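PDB 4ADZ: CSOR from Streptomyces lividans, which probably acts as a copper-sensing transcriptional repressor that controls genes of the copper response, captured here in its copper-free form. Local coordinates for residues Q69-D73 / E74-C78; L100-H103 / L104-V108; G116-I119 / D120-E124. One frame throughout, in Å; residues are numbered along the deposited sequence. Where two conformers were deposited one is given.

Contact 1. Residues Q69-D73 / E74-C78; sequences QRMVD and EDVYC. With SO4 (sulfate ion), chain D.
Two flat groups lie along Arg70 and Glu74 where helix 48-73 ends. The Glu74 carboxylate has the carbonyl oxygen of Arg70 over one face, with Arg70 O 3.2 Å from Glu74 CD, while the Arg70 guanidinium turns outward and takes a sulfate at its edge through NH1, 2.9 Å from sulfate O1. Arg66 binds the same ion. With Glu74 CG beside its own backbone N (chi1 -62°), the extended remainder of the side chain runs over the carbonyl of Arg70. Arg70 O is therefore roofed by the acid and also receives Glu74 N at 2.9 Å.

The next carbonyls take the chain beyond the helix. Val76 N gives Met71 O a nearly straight bond of 2.9 Å, whereas Asp75 N approaches Val72 O from above the carbonyl plane, at 3.2 Å. Asp75 can make this reversal with its positive phi of 56°; its carboxylate forms a salt bridge with Lys51 of the second subunit. On the apolar side, Met71 CE meets Val76 CG1 at 3.8 Å, and Met71 also packs on helix 78-114. Crossed 6→1 and 5→2 bonds, a left-handed Asp75 at C-prime and an apolar contact between Met71 and Val76 together make a textbook Schellman motif, followed at once by Tyr77 as N-cap of the next helix.

Contact 2. Residues L100-H103 / L104-V108; sequences LEEH and LRHCV. With SO4 (sulfate ion), chain C; SO4 (sulfate ion), chain G.
Glu102 and His106 lie side by side on helix 78-114, one turn apart, and with His103 and Cys107 they illustrate how i to i+4 spacing in an alpha-helix builds a polar face. The setting recalls the Cys-His-Cys copper site known from CsoR relatives: His103 packs on Cys78 of the second subunit, though no copper is present here.

Anion binding dominates the polar contacts. One sulfate is shared by two imidazoles, accepting His103 ND1 at 2.6 Å on its O2 and His106 ND1 at 2.9 Å on its O3. A second sulfate is held by the opposite ring nitrogen, with His106 NE2 2.8 Å from its O4, and by Arg105, whose NE meets its O2 at 2.8 Å along an almost straight bond (172°) at the guanidinium edge. With both nitrogens acting as donors, His106 is probably a cationic imidazolium, which the sulfates would favour.

Those two N-H...sulfate bonds set the rotation of the His106 ring, and van der Waals contacts border it. Glu102 O sits over one face, 3.1 Å from His106 CD2, and Glu102 CG runs past NE2 at 3.6 Å. The Glu102 carboxylate stands almost perpendicular to the ring, and its OE1 is bonded to His54.

On another flank Leu100 CG touches Leu104 CD1 at 4.0 Å, and the third subunit covers both leucines.

A sulfur-aromatic contact completes the set. The first torsion of His103 (chi1 -179°) carries the ring to this side and chi2 turns a face to the sulfur of Cys107; Cys107 SG lies 4.1 Å from the centroid of the His103 ring, 17° off its normal.

Contact 3. Residues G116-I119 / D120-E124; sequences GTEI and DAKVE
Ile119 and Val123 form the buried flank of the opening turns of helix 116-134, and Glu118 with Lys122 a looser polar one. On the buried flank the methyls Ile119 CG2 and Val123 CG2 meet at 4.4 Å, and Val123 CG2 also rests 3.4 Å from Ile119 O, the carbonyl that receives Val123 N. Leu104 and Val108 of the third subunit close over this pair.

The polar flank is less committed. In Glu118 the turn about CB-CG (chi2 -94°) swings the carboxylate across the aliphatic part of Lys122: OE2 lies 3.4 Å from Lys122 CE but 4.6 Å from NZ, too far for a salt bridge. The Lys122 ammonium bonds to Tyr77 OH of the second subunit.

Asp120 is largely exposed, though Arg105 of the third subunit packs against it in a long, weak ion pair. It lays one face of its carboxylate on the carbonyl of Gly116, with CG 3.2 Å from Gly116 O, the same oxygen that accepts Asp120 N at 3.0 Å.

Acids gathered in the first turns would probably interact favourably with the positive end of the helix dipole, while Glu118 and Lys122 probably attract each other only weakly.

The contacts follow one another along a chain of three helices. Contact 1 turns helix 48-73 into helix 78-114; contact 2 lies far along the latter, the two centres about 39 Å apart and on opposite sides of the chain's centre; contact 3 opens helix 116-134, its centre about 13 Å from that of contact 2 and about 47 Å from that of contact 1. Within the chain, contacts 2 and 3 touch where Cys107 SG packs 4.2 Å from Lys122 CB. Assembly shortens the longer separations: contact 1 lies against the second subunit's copies of contacts 2 and 3, so regions far apart within one chain come together between two copies, consistent with a sensor site completed by two subunits.

Contact 1. Residues Q69-D73 / E74-C78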
ATOM      1  N   GLN A  69       3.499 -10.586  19.663  1.00 12.83           N
ATOM      2  CA  GLN A  69       2.681 -11.228  20.716  1.00 15.38           C
ATOM      3  C   GLN A  69       3.164 -10.846  22.110  1.00 15.19           C
ATOM      4  O   GLN A  69       2.340 -10.576  22.973  1.00 17.32           O
ATOM      5  CB  GLN A  69       2.719 -12.762  20.553  1.00 16.94           C
ATOM      6  CG  GLN A  69       2.127 -13.166  19.206  1.00 20.46           C
ATOM      7  CD  GLN A  69       2.318 -14.644  18.843  1.00 28.74           C
ATOM      8  OE1 GLN A  69       3.421 -15.053  18.471  1.00 34.64           O
ATOM      9  NE2 GLN A  69       1.250 -15.432  18.907  1.00 25.18           N
ATOM     10  N   ARG A  70       4.467 -10.847  22.298  1.00 14.66           N
ATOM     11  CA  ARG A  70       5.085 -10.456  23.580  1.00 16.41           C
ATOM     12  C   ARG A  70       4.767  -8.994  23.882  1.00 15.29           C
ATOM     13  O   ARG A  70       4.489  -8.638  25.036  1.00 16.02           O
ATOM     14  CB  ARG A  70       6.580 -10.648  23.602  1.00 17.98           C
ATOM     15  CG  ARG A  70       6.964 -12.135  23.644  1.00 19.07           C
ATOM     16  CD  ARG A  70       8.423 -12.301  23.994  1.00 21.18           C
ATOM     17  NE  ARG A  70       9.319 -11.746  22.998  1.00 21.87           N
ATOM     18  CZ  ARG A  70       9.722 -12.363  21.891  1.00 21.45           C
ATOM     19  NH1 ARG A  70       9.337 -13.624  21.585  1.00 20.94           N
ATOM     20  NH2 ARG A  70      10.590 -11.745  21.124  1.00 24.22           N
ATOM     21  N   MET A  71       4.780  -8.136  22.876  1.00 14.58           N
ATOM     22  CA  MET A  71       4.450  -6.708  23.133  1.00 13.95           C
ATOM     23  C   MET A  71       3.032  -6.544  23.580  1.00 14.94           C
ATOM     24  O   MET A  71       2.736  -5.749  24.503  1.00 15.82           O
ATOM     25  CB  MET A  71       4.702  -5.862  21.879  1.00 14.21           C
ATOM     26  CG  MET A  71       6.143  -5.701  21.540  1.00 14.83           C
ATOM     27  SD  MET A  71       6.402  -5.066  19.829  1.00 17.48           S
ATOM     28  CE  MET A  71       6.573  -3.338  20.145  1.00 18.57           C
ATOM     29  N   VAL A  72       2.110  -7.249  22.938  1.00 15.37           N
ATOM     30  CA  VAL A  72       0.714  -7.165  23.302  1.00 15.44           C
ATOM     31  C   VAL A  72       0.542  -7.763  24.717  1.00 19.20           C
ATOM     32  O   VAL A  72      -0.186  -7.241  25.552  1.00 19.71           O
ATOM     33  CB  VAL A  72      -0.188  -7.982  22.308  1.00 16.30           C
ATOM     34  CG1 VAL A  72      -1.603  -8.200  22.865  1.00 16.16           C
ATOM     35  CG2 VAL A  72      -0.274  -7.294  20.927  1.00 13.77           C
ATOM     36  N   ASP A  73       1.204  -8.875  24.952  1.00 19.18           N
ATOM     37  CA  ASP A  73       1.082  -9.542  26.241  1.00 22.02           C
ATOM     38  C   ASP A  73       1.531  -8.626  27.374  1.00 21.36           C
ATOM     39  O   ASP A  73       0.954  -8.684  28.450  1.00 23.04           O
ATOM     40  CB  ASP A  73       1.938 -10.799  26.277  1.00 24.34           C
ATOM     41  CG  ASP A  73       1.309 -11.894  27.104  1.00 30.69           C
ATOM     42  OD1 ASP A  73       0.084 -11.822  27.412  1.00 29.73           O
ATOM     43  OD2 ASP A  73       2.074 -12.819  27.443  1.00 41.64           O
ATOM     44  N   GLU A  74       2.567  -7.830  27.116  1.00 20.59           N
ATOM     45  CA  GLU A  74       3.186  -6.947  28.098  1.00 21.23           C
ATOM     46  C   GLU A  74       2.614  -5.528  28.098  1.00 19.38           C
ATOM     47  O   GLU A  74       3.176  -4.638  28.749  1.00 19.14           O
ATOM     48  CB  GLU A  74       4.675  -6.894  27.856  1.00 24.23           C
ATOM     49  CG  GLU A  74       5.371  -8.260  28.015  1.00 29.87           C
ATOM     50  CD  GLU A  74       6.711  -8.339  27.279  1.00 35.61           C
ATOM     51  OE1 GLU A  74       7.116  -7.324  26.642  1.00 41.15           O
ATOM     52  OE2 GLU A  74       7.372  -9.426  27.322  1.00 41.41           O
ATOM     53  N   ASP A  75       1.521  -5.314  27.384  1.00 17.81           N
ATOM     54  CA  ASP A  75       0.793  -4.029  27.314  1.00 19.87           C
ATOM     55  C   ASP A  75       1.696  -2.889  26.863  1.00 19.18           C
ATOM     56  O   ASP A  75       1.625  -1.769  27.386  1.00 19.64           O
ATOM     57  CB  ASP A  75       0.137  -3.653  28.667  1.00 24.58           C
ATOM     58  CG  ASP A  75      -0.767  -4.759  29.222  1.00 31.76           C
ATOM     59  OD1 ASP A  75      -1.361  -5.554  28.460  1.00 35.08           O
ATOM     60  OD2 ASP A  75      -0.890  -4.816  30.459  1.00 40.66           O
ATOM     61  N   VAL A  76       2.534  -3.184  25.883  1.00 16.04           N
ATOM     62  CA  VAL A  76       3.418  -2.200  25.256  1.00 14.26           C
ATOM     63  C   VAL A  76       2.580  -1.130  24.557  1.00 14.42           C
ATOM     64  O   VAL A  76       1.495  -1.398  23.986  1.00 14.98           O
ATOM     65  CB  VAL A  76       4.471  -2.866  24.323  1.00 14.81           C
ATOM     66  CG1 VAL A  76       5.201  -1.867  23.393  1.00 13.11           C
ATOM     67  CG2 VAL A  76       5.493  -3.687  25.140  1.00 14.83           C
ATOM     68  N   TYR A  77       3.056   0.122  24.616  1.00 13.86           N
ATOM     69  CA  TYR A  77       2.326   1.229  24.016  1.00 12.87           C
ATOM     70  C   TYR A  77       1.983   0.926  22.543  1.00 12.30           C
ATOM     71  O   TYR A  77       2.797   0.441  21.755  1.00 11.04           O
ATOM     72  CB  TYR A  77       3.178   2.471  24.093  1.00 12.92           C
ATOM     73  CG  TYR A  77       2.559   3.748  23.564  1.00 11.72           C
ATOM     74  CD1 TYR A  77       1.369   4.232  24.078  1.00 13.21           C
ATOM     75  CD2 TYR A  77       3.242   4.525  22.643  1.00 12.08           C
ATOM     76  CE1 TYR A  77       0.817   5.428  23.668  1.00 13.50           C
ATOM     77  CE2 TYR A  77       2.701   5.724  22.211  1.00 11.64           C
ATOM     78  CZ  TYR A  77       1.480   6.143  22.697  1.00 13.13           C
ATOM     79  OH  TYR A  77       0.936   7.331  22.288  1.00 12.56           O
ATOM     80  N   CYS A  78       0.754   1.227  22.209  1.00 12.33           N
ATOM     81  CA  CYS A  78       0.269   0.801  20.895  0.70 13.10           C
ATOM     82  C   CYS A  78       1.044   1.325  19.706  1.00 12.87           C
ATOM     83  O   CYS A  78       1.202   0.602  18.730  1.00 12.20           O
ATOM     84  CB  CYS A  78      -1.173   1.084  20.774  0.70 13.83           C
ATOM     85  SG  CYS A  78      -1.420   2.850  20.859  0.70 15.78           S
TER
HETATM   86  S   SO4 D1135      12.047 -15.721  20.401  1.00 34.15           S
HETATM   87  O1  SO4 D1135      10.847 -15.191  19.680  1.00 31.24           O
HETATM   88  O2  SO4 D1135      11.407 -16.382  21.567  1.00 38.50           O
HETATM   89  O3  SO4 D1135      12.950 -14.630  20.866  1.00 40.60           O
HETATM   90  O4  SO4 D1135      12.817 -16.538  19.495  1.00 35.65           O

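Contact 2. Residues L100-H103 / L104-V108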
ATOM      1  N   LEU A 100       8.808 -12.858  -6.670  1.00 15.07           N
ATOM      2  CA  LEU A 100       8.305 -12.416  -7.967  1.00 16.97           C
ATOM      3  C   LEU A 100       9.449 -12.251  -8.972  1.00 16.19           C
ATOM      4  O   LEU A 100       9.361 -12.680 -10.115  1.00 15.12           O
ATOM      5  CB  LEU A 100       7.599 -11.108  -7.818  1.00 17.83           C
ATOM      6  CG  LEU A 100       7.012 -10.557  -9.074  1.00 19.46           C
ATOM      7  CD1 LEU A 100       5.902 -11.555  -9.504  1.00 23.05           C
ATOM      8  CD2 LEU A 100       6.489  -9.154  -8.839  1.00 22.90           C
ATOM      9  N   GLU A 101      10.524 -11.602  -8.551  1.00 15.22           N
ATOM     10  CA  GLU A 101      11.672 -11.445  -9.400  1.00 15.97           C
ATOM     11  C   GLU A 101      12.207 -12.814  -9.888  1.00 15.69           C
ATOM     12  O   GLU A 101      12.429 -13.003 -11.090  1.00 15.62           O
ATOM     13  CB  GLU A 101      12.803 -10.681  -8.655  1.00 18.61           C
ATOM     14  CG  GLU A 101      13.992 -10.495  -9.577  1.00 20.48           C
ATOM     15  CD  GLU A 101      14.958  -9.426  -9.151  1.00 29.94           C
ATOM     16  OE1 GLU A 101      14.862  -9.017  -7.977  1.00 31.72           O
ATOM     17  OE2 GLU A 101      15.824  -9.035 -10.002  1.00 34.97           O
ATOM     18  N   GLU A 102      12.371 -13.760  -8.977  1.00 14.47           N
ATOM     19  CA  GLU A 102      12.842 -15.090  -9.301  1.00 15.97           C
ATOM     20  C   GLU A 102      11.892 -15.765 -10.328  1.00 14.35           C
ATOM     21  O   GLU A 102      12.338 -16.348 -11.341  1.00 14.98           O
ATOM     22  CB  GLU A 102      12.977 -15.945  -8.024  1.00 18.93           C
ATOM     23  CG  GLU A 102      13.373 -17.386  -8.297  1.00 23.87           C
ATOM     24  CD  GLU A 102      13.533 -18.253  -7.021  1.00 31.03           C
ATOM     25  OE1 GLU A 102      13.240 -17.762  -5.900  1.00 34.69           O
ATOM     26  OE2 GLU A 102      13.935 -19.432  -7.170  1.00 36.66           O
ATOM     27  N   HIS A 103      10.597 -15.630 -10.105  1.00 13.82           N
ATOM     28  CA  HIS A 103       9.597 -16.157 -11.045  1.00 13.15           C
ATOM     29  C   HIS A 103       9.685 -15.541 -12.407  1.00 13.29           C
ATOM     30  O   HIS A 103       9.663 -16.268 -13.441  1.00 14.37           O
ATOM     31  CB  HIS A 103       8.228 -15.895 -10.504  1.00 13.83           C
ATOM     32  CG  HIS A 103       7.119 -16.403 -11.375  1.00 13.63           C
ATOM     33  ND1 HIS A 103       7.054 -17.707 -11.783  1.00 15.21           N
ATOM     34  CD2 HIS A 103       5.968 -15.781 -11.825  1.00 14.79           C
ATOM     35  CE1 HIS A 103       5.899 -17.880 -12.475  1.00 15.61           C
ATOM     36  NE2 HIS A 103       5.270 -16.689 -12.547  1.00 15.80           N
ATOM     37  N   LEU A 104       9.817 -14.221 -12.472  1.00 13.01           N
ATOM     38  CA  LEU A 104       9.962 -13.539 -13.753  1.00 14.54           C
ATOM     39  C   LEU A 104      11.257 -13.909 -14.508  1.00 14.53           C
ATOM     40  O   LEU A 104      11.223 -14.084 -15.739  1.00 14.87           O
ATOM     41  CB  LEU A 104       9.842 -12.010 -13.601  1.00 15.60           C
ATOM     42  CG  LEU A 104       8.418 -11.562 -13.187  1.00 16.71           C
ATOM     43  CD1 LEU A 104       8.396 -10.070 -12.755  1.00 18.07           C
ATOM     44  CD2 LEU A 104       7.329 -11.839 -14.246  1.00 18.02           C
ATOM     45  N   ARG A 105      12.348 -14.054 -13.766  1.00 14.54           N
ATOM     46  CA  ARG A 105      13.592 -14.562 -14.305  1.00 16.52           C
ATOM     47  C   ARG A 105      13.382 -15.952 -14.927  1.00 16.24           C
ATOM     48  O   ARG A 105      13.909 -16.249 -16.042  1.00 15.81           O
ATOM     49  CB  ARG A 105      14.696 -14.581 -13.260  1.00 18.95           C
ATOM     50  CG  ARG A 105      15.269 -13.191 -13.001  1.00 22.41           C
ATOM     51  CD  ARG A 105      16.183 -13.188 -11.788  1.00 28.81           C
ATOM     52  NE  ARG A 105      17.345 -14.022 -12.000  1.00 33.79           N
ATOM     53  CZ  ARG A 105      18.518 -13.583 -12.489  1.00 41.77           C
ATOM     54  NH1 ARG A 105      18.711 -12.303 -12.804  1.00 39.66           N
ATOM     55  NH2 ARG A 105      19.520 -14.440 -12.664  1.00 45.71           N
ATOM     56  N   HIS A 106      12.687 -16.817 -14.224  1.00 15.51           N
ATOM     57  CA  HIS A 106      12.387 -18.132 -14.799  1.00 17.27           C
ATOM     58  C   HIS A 106      11.566 -18.087 -16.038  1.00 16.95           C
ATOM     59  O   HIS A 106      11.817 -18.875 -16.962  1.00 17.09           O
ATOM     60  CB  HIS A 106      11.793 -19.060 -13.759  1.00 20.33           C
ATOM     61  CG  HIS A 106      12.718 -19.329 -12.602  1.00 23.13           C
ATOM     62  ND1 HIS A 106      12.399 -20.156 -11.611  1.00 26.44           N
ATOM     63  CD2 HIS A 106      13.997 -18.829 -12.302  1.00 25.04           C
ATOM     64  CE1 HIS A 106      13.391 -20.198 -10.725  1.00 25.11           C
ATOM     65  NE2 HIS A 106      14.372 -19.396 -11.155  1.00 25.90           N
ATOM     66  N   CYS A 107      10.579 -17.202 -16.083  1.00 15.10           N
ATOM     67  CA  CYS A 107       9.732 -17.015 -17.279  1.00 15.81           C
ATOM     68  C   CYS A 107      10.588 -16.542 -18.462  1.00 17.23           C
ATOM     69  O   CYS A 107      10.462 -17.062 -19.625  1.00 16.01           O
ATOM     70  CB  CYS A 107       8.643 -16.014 -17.044  1.00 15.47           C
ATOM     71  SG  CYS A 107       7.369 -16.611 -15.922  1.00 19.98           S
ATOM     72  N   VAL A 108      11.543 -15.663 -18.164  1.00 15.53           N
ATOM     73  CA  VAL A 108      12.568 -15.256 -19.186  1.00 15.33           C
ATOM     74  C   VAL A 108      13.448 -16.430 -19.644  1.00 17.30           C
ATOM     75  O   VAL A 108      13.625 -16.640 -20.864  1.00 18.19           O
ATOM     76  CB  VAL A 108      13.450 -14.082 -18.662  1.00 16.06           C
ATOM     77  CG1 VAL A 108      14.725 -13.861 -19.500  1.00 17.37           C
ATOM     78  CG2 VAL A 108      12.628 -12.812 -18.640  1.00 14.52           C
TER
HETATM   79  S   SO4 C1134       8.520 -20.934 -11.769  0.70 30.81           S
HETATM   80  O1  SO4 C1134       7.737 -20.732 -13.050  0.70 28.26           O
HETATM   81  O2  SO4 C1134       8.771 -19.593 -11.214  0.70 20.82           O
HETATM   82  O3  SO4 C1134       9.877 -21.508 -12.066  0.70 25.46           O
HETATM   83  O4  SO4 C1134       7.736 -21.955 -10.994  0.70 23.49           O
HETATM   84  S   SO4 G1138      17.795 -17.893 -10.969  0.50 46.43           S
HETATM   85  O1  SO4 G1138      18.279 -18.763 -12.055  0.50 42.77           O
HETATM   86  O2  SO4 G1138      17.103 -16.745 -11.592  0.50 42.03           O
HETATM   87  O3  SO4 G1138      18.974 -17.393 -10.219  0.50 44.27           O
HETATM   88  O4  SO4 G1138      16.879 -18.652 -10.067  0.50 38.16           O

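Contact 3. Residues G116-I119 / D120-E124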
ATOM      1  N   GLY A 116       3.495 -18.397 -27.363  1.00 23.33           N
ATOM      2  CA  GLY A 116       2.918 -17.076 -27.080  1.00 24.20           C
ATOM      3  C   GLY A 116       1.763 -17.146 -26.093  1.00 24.86           C
ATOM      4  O   GLY A 116       1.653 -16.287 -25.195  1.00 24.44           O
ATOM      5  N   THR A 117       0.926 -18.173 -26.224  1.00 24.26           N
ATOM      6  CA  THR A 117      -0.246 -18.315 -25.361  1.00 26.82           C
ATOM      7  C   THR A 117       0.153 -18.502 -23.901  1.00 24.81           C
ATOM      8  O   THR A 117      -0.353 -17.827 -23.006  1.00 24.10           O
ATOM      9  CB  THR A 117      -1.127 -19.492 -25.822  1.00 30.53           C
ATOM     10  OG1 THR A 117      -1.711 -19.116 -27.069  1.00 31.47           O
ATOM     11  CG2 THR A 117      -2.228 -19.856 -24.766  1.00 30.08           C
ATOM     12  N   GLU A 118       1.083 -19.412 -23.671  1.00 24.27           N
ATOM     13  CA  GLU A 118       1.519 -19.708 -22.319  1.00 23.24           C
ATOM     14  C   GLU A 118       2.270 -18.501 -21.723  1.00 20.23           C
ATOM     15  O   GLU A 118       2.102 -18.208 -20.561  1.00 20.55           O
ATOM     16  CB  GLU A 118       2.363 -20.991 -22.299  1.00 25.87           C
ATOM     17  CG  GLU A 118       2.538 -21.592 -20.902  1.00 31.31           C
ATOM     18  CD  GLU A 118       3.813 -21.152 -20.199  1.00 38.96           C
ATOM     19  OE1 GLU A 118       4.396 -20.158 -20.676  1.00 47.37           O
ATOM     20  OE2 GLU A 118       4.230 -21.770 -19.163  1.00 40.68           O
ATOM     21  N   ILE A 119       3.061 -17.780 -22.522  1.00 19.58           N
ATOM     22  CA  ILE A 119       3.739 -16.562 -22.036  1.00 19.37           C
ATOM     23  C   ILE A 119       2.708 -15.555 -21.560  1.00 20.05           C
ATOM     24  O   ILE A 119       2.836 -15.005 -20.475  1.00 18.43           O
ATOM     25  CB  ILE A 119       4.591 -15.882 -23.145  1.00 21.62           C
ATOM     26  CG1 ILE A 119       5.869 -16.739 -23.406  1.00 21.49           C
ATOM     27  CG2 ILE A 119       4.926 -14.417 -22.762  1.00 20.58           C
ATOM     28  CD1 ILE A 119       6.776 -16.296 -24.560  1.00 21.80           C
ATOM     29  N   ASP A 120       1.707 -15.314 -22.397  1.00 19.72           N
ATOM     30  CA  ASP A 120       0.651 -14.357 -22.045  1.00 20.26           C
ATOM     31  C   ASP A 120      -0.078 -14.747 -20.753  1.00 19.00           C
ATOM     32  O   ASP A 120      -0.309 -13.885 -19.897  1.00 18.48           O
ATOM     33  CB  ASP A 120      -0.332 -14.216 -23.211  1.00 23.12           C
ATOM     34  CG  ASP A 120       0.292 -13.526 -24.420  1.00 25.73           C
ATOM     35  OD1 ASP A 120       1.422 -12.969 -24.309  1.00 26.77           O
ATOM     36  OD2 ASP A 120      -0.370 -13.546 -25.484  1.00 31.55           O
ATOM     37  N   ALA A 121      -0.457 -16.014 -20.618  1.00 17.59           N
ATOM     38  CA  ALA A 121      -1.100 -16.491 -19.431  1.00 16.91           C
ATOM     39  C   ALA A 121      -0.206 -16.323 -18.174  1.00 16.39           C
ATOM     40  O   ALA A 121      -0.701 -15.879 -17.143  1.00 14.73           O
ATOM     41  CB  ALA A 121      -1.511 -17.975 -19.580  1.00 16.00           C
ATOM     42  N   LYS A 122       1.096 -16.661 -18.262  1.00 16.96           N
ATOM     43  CA  LYS A 122       2.012 -16.489 -17.116  1.00 16.13           C
ATOM     44  C   LYS A 122       2.096 -15.014 -16.762  1.00 15.32           C
ATOM     45  O   LYS A 122       2.112 -14.631 -15.589  1.00 13.73           O
ATOM     46  CB  LYS A 122       3.448 -17.014 -17.376  1.00 17.32           C
ATOM     47  CG  LYS A 122       3.595 -18.518 -17.394  1.00 19.72           C
ATOM     48  CD  LYS A 122       3.356 -19.127 -15.992  1.00 21.54           C
ATOM     49  CE  LYS A 122       3.372 -20.669 -16.055  1.00 23.27           C
ATOM     50  NZ  LYS A 122       2.774 -21.305 -14.843  1.00 24.52           N
ATOM     51  N   VAL A 123       2.187 -14.143 -17.779  1.00 14.70           N
ATOM     52  CA  VAL A 123       2.336 -12.689 -17.469  1.00 14.86           C
ATOM     53  C   VAL A 123       1.042 -12.117 -16.876  1.00 14.45           C
ATOM     54  O   VAL A 123       1.099 -11.311 -15.934  1.00 15.97           O
ATOM     55  CB  VAL A 123       2.787 -11.900 -18.706  1.00 16.58           C
ATOM     56  CG1 VAL A 123       2.612 -10.359 -18.461  1.00 16.25           C
ATOM     57  CG2 VAL A 123       4.236 -12.281 -18.983  1.00 15.76           C
ATOM     58  N   GLU A 124      -0.117 -12.565 -17.372  1.00 14.74           N
ATOM     59  CA  GLU A 124      -1.432 -12.177 -16.816  1.00 15.03           C
ATOM     60  C   GLU A 124      -1.520 -12.621 -15.345  1.00 15.17           C
ATOM     61  O   GLU A 124      -1.880 -11.825 -14.493  1.00 12.66           O
ATOM     62  CB  GLU A 124      -2.599 -12.755 -17.581  1.00 16.41           C
ATOM     63  CG  GLU A 124      -3.955 -12.426 -16.954  0.50 18.47           C
ATOM     64  CD  GLU A 124      -5.140 -12.732 -17.864  0.50 21.20           C
ATOM     65  OE1 GLU A 124      -4.934 -13.159 -19.021  0.50 23.70           O
ATOM     66  OE2 GLU A 124      -6.275 -12.526 -17.410  0.50 24.37           O
TER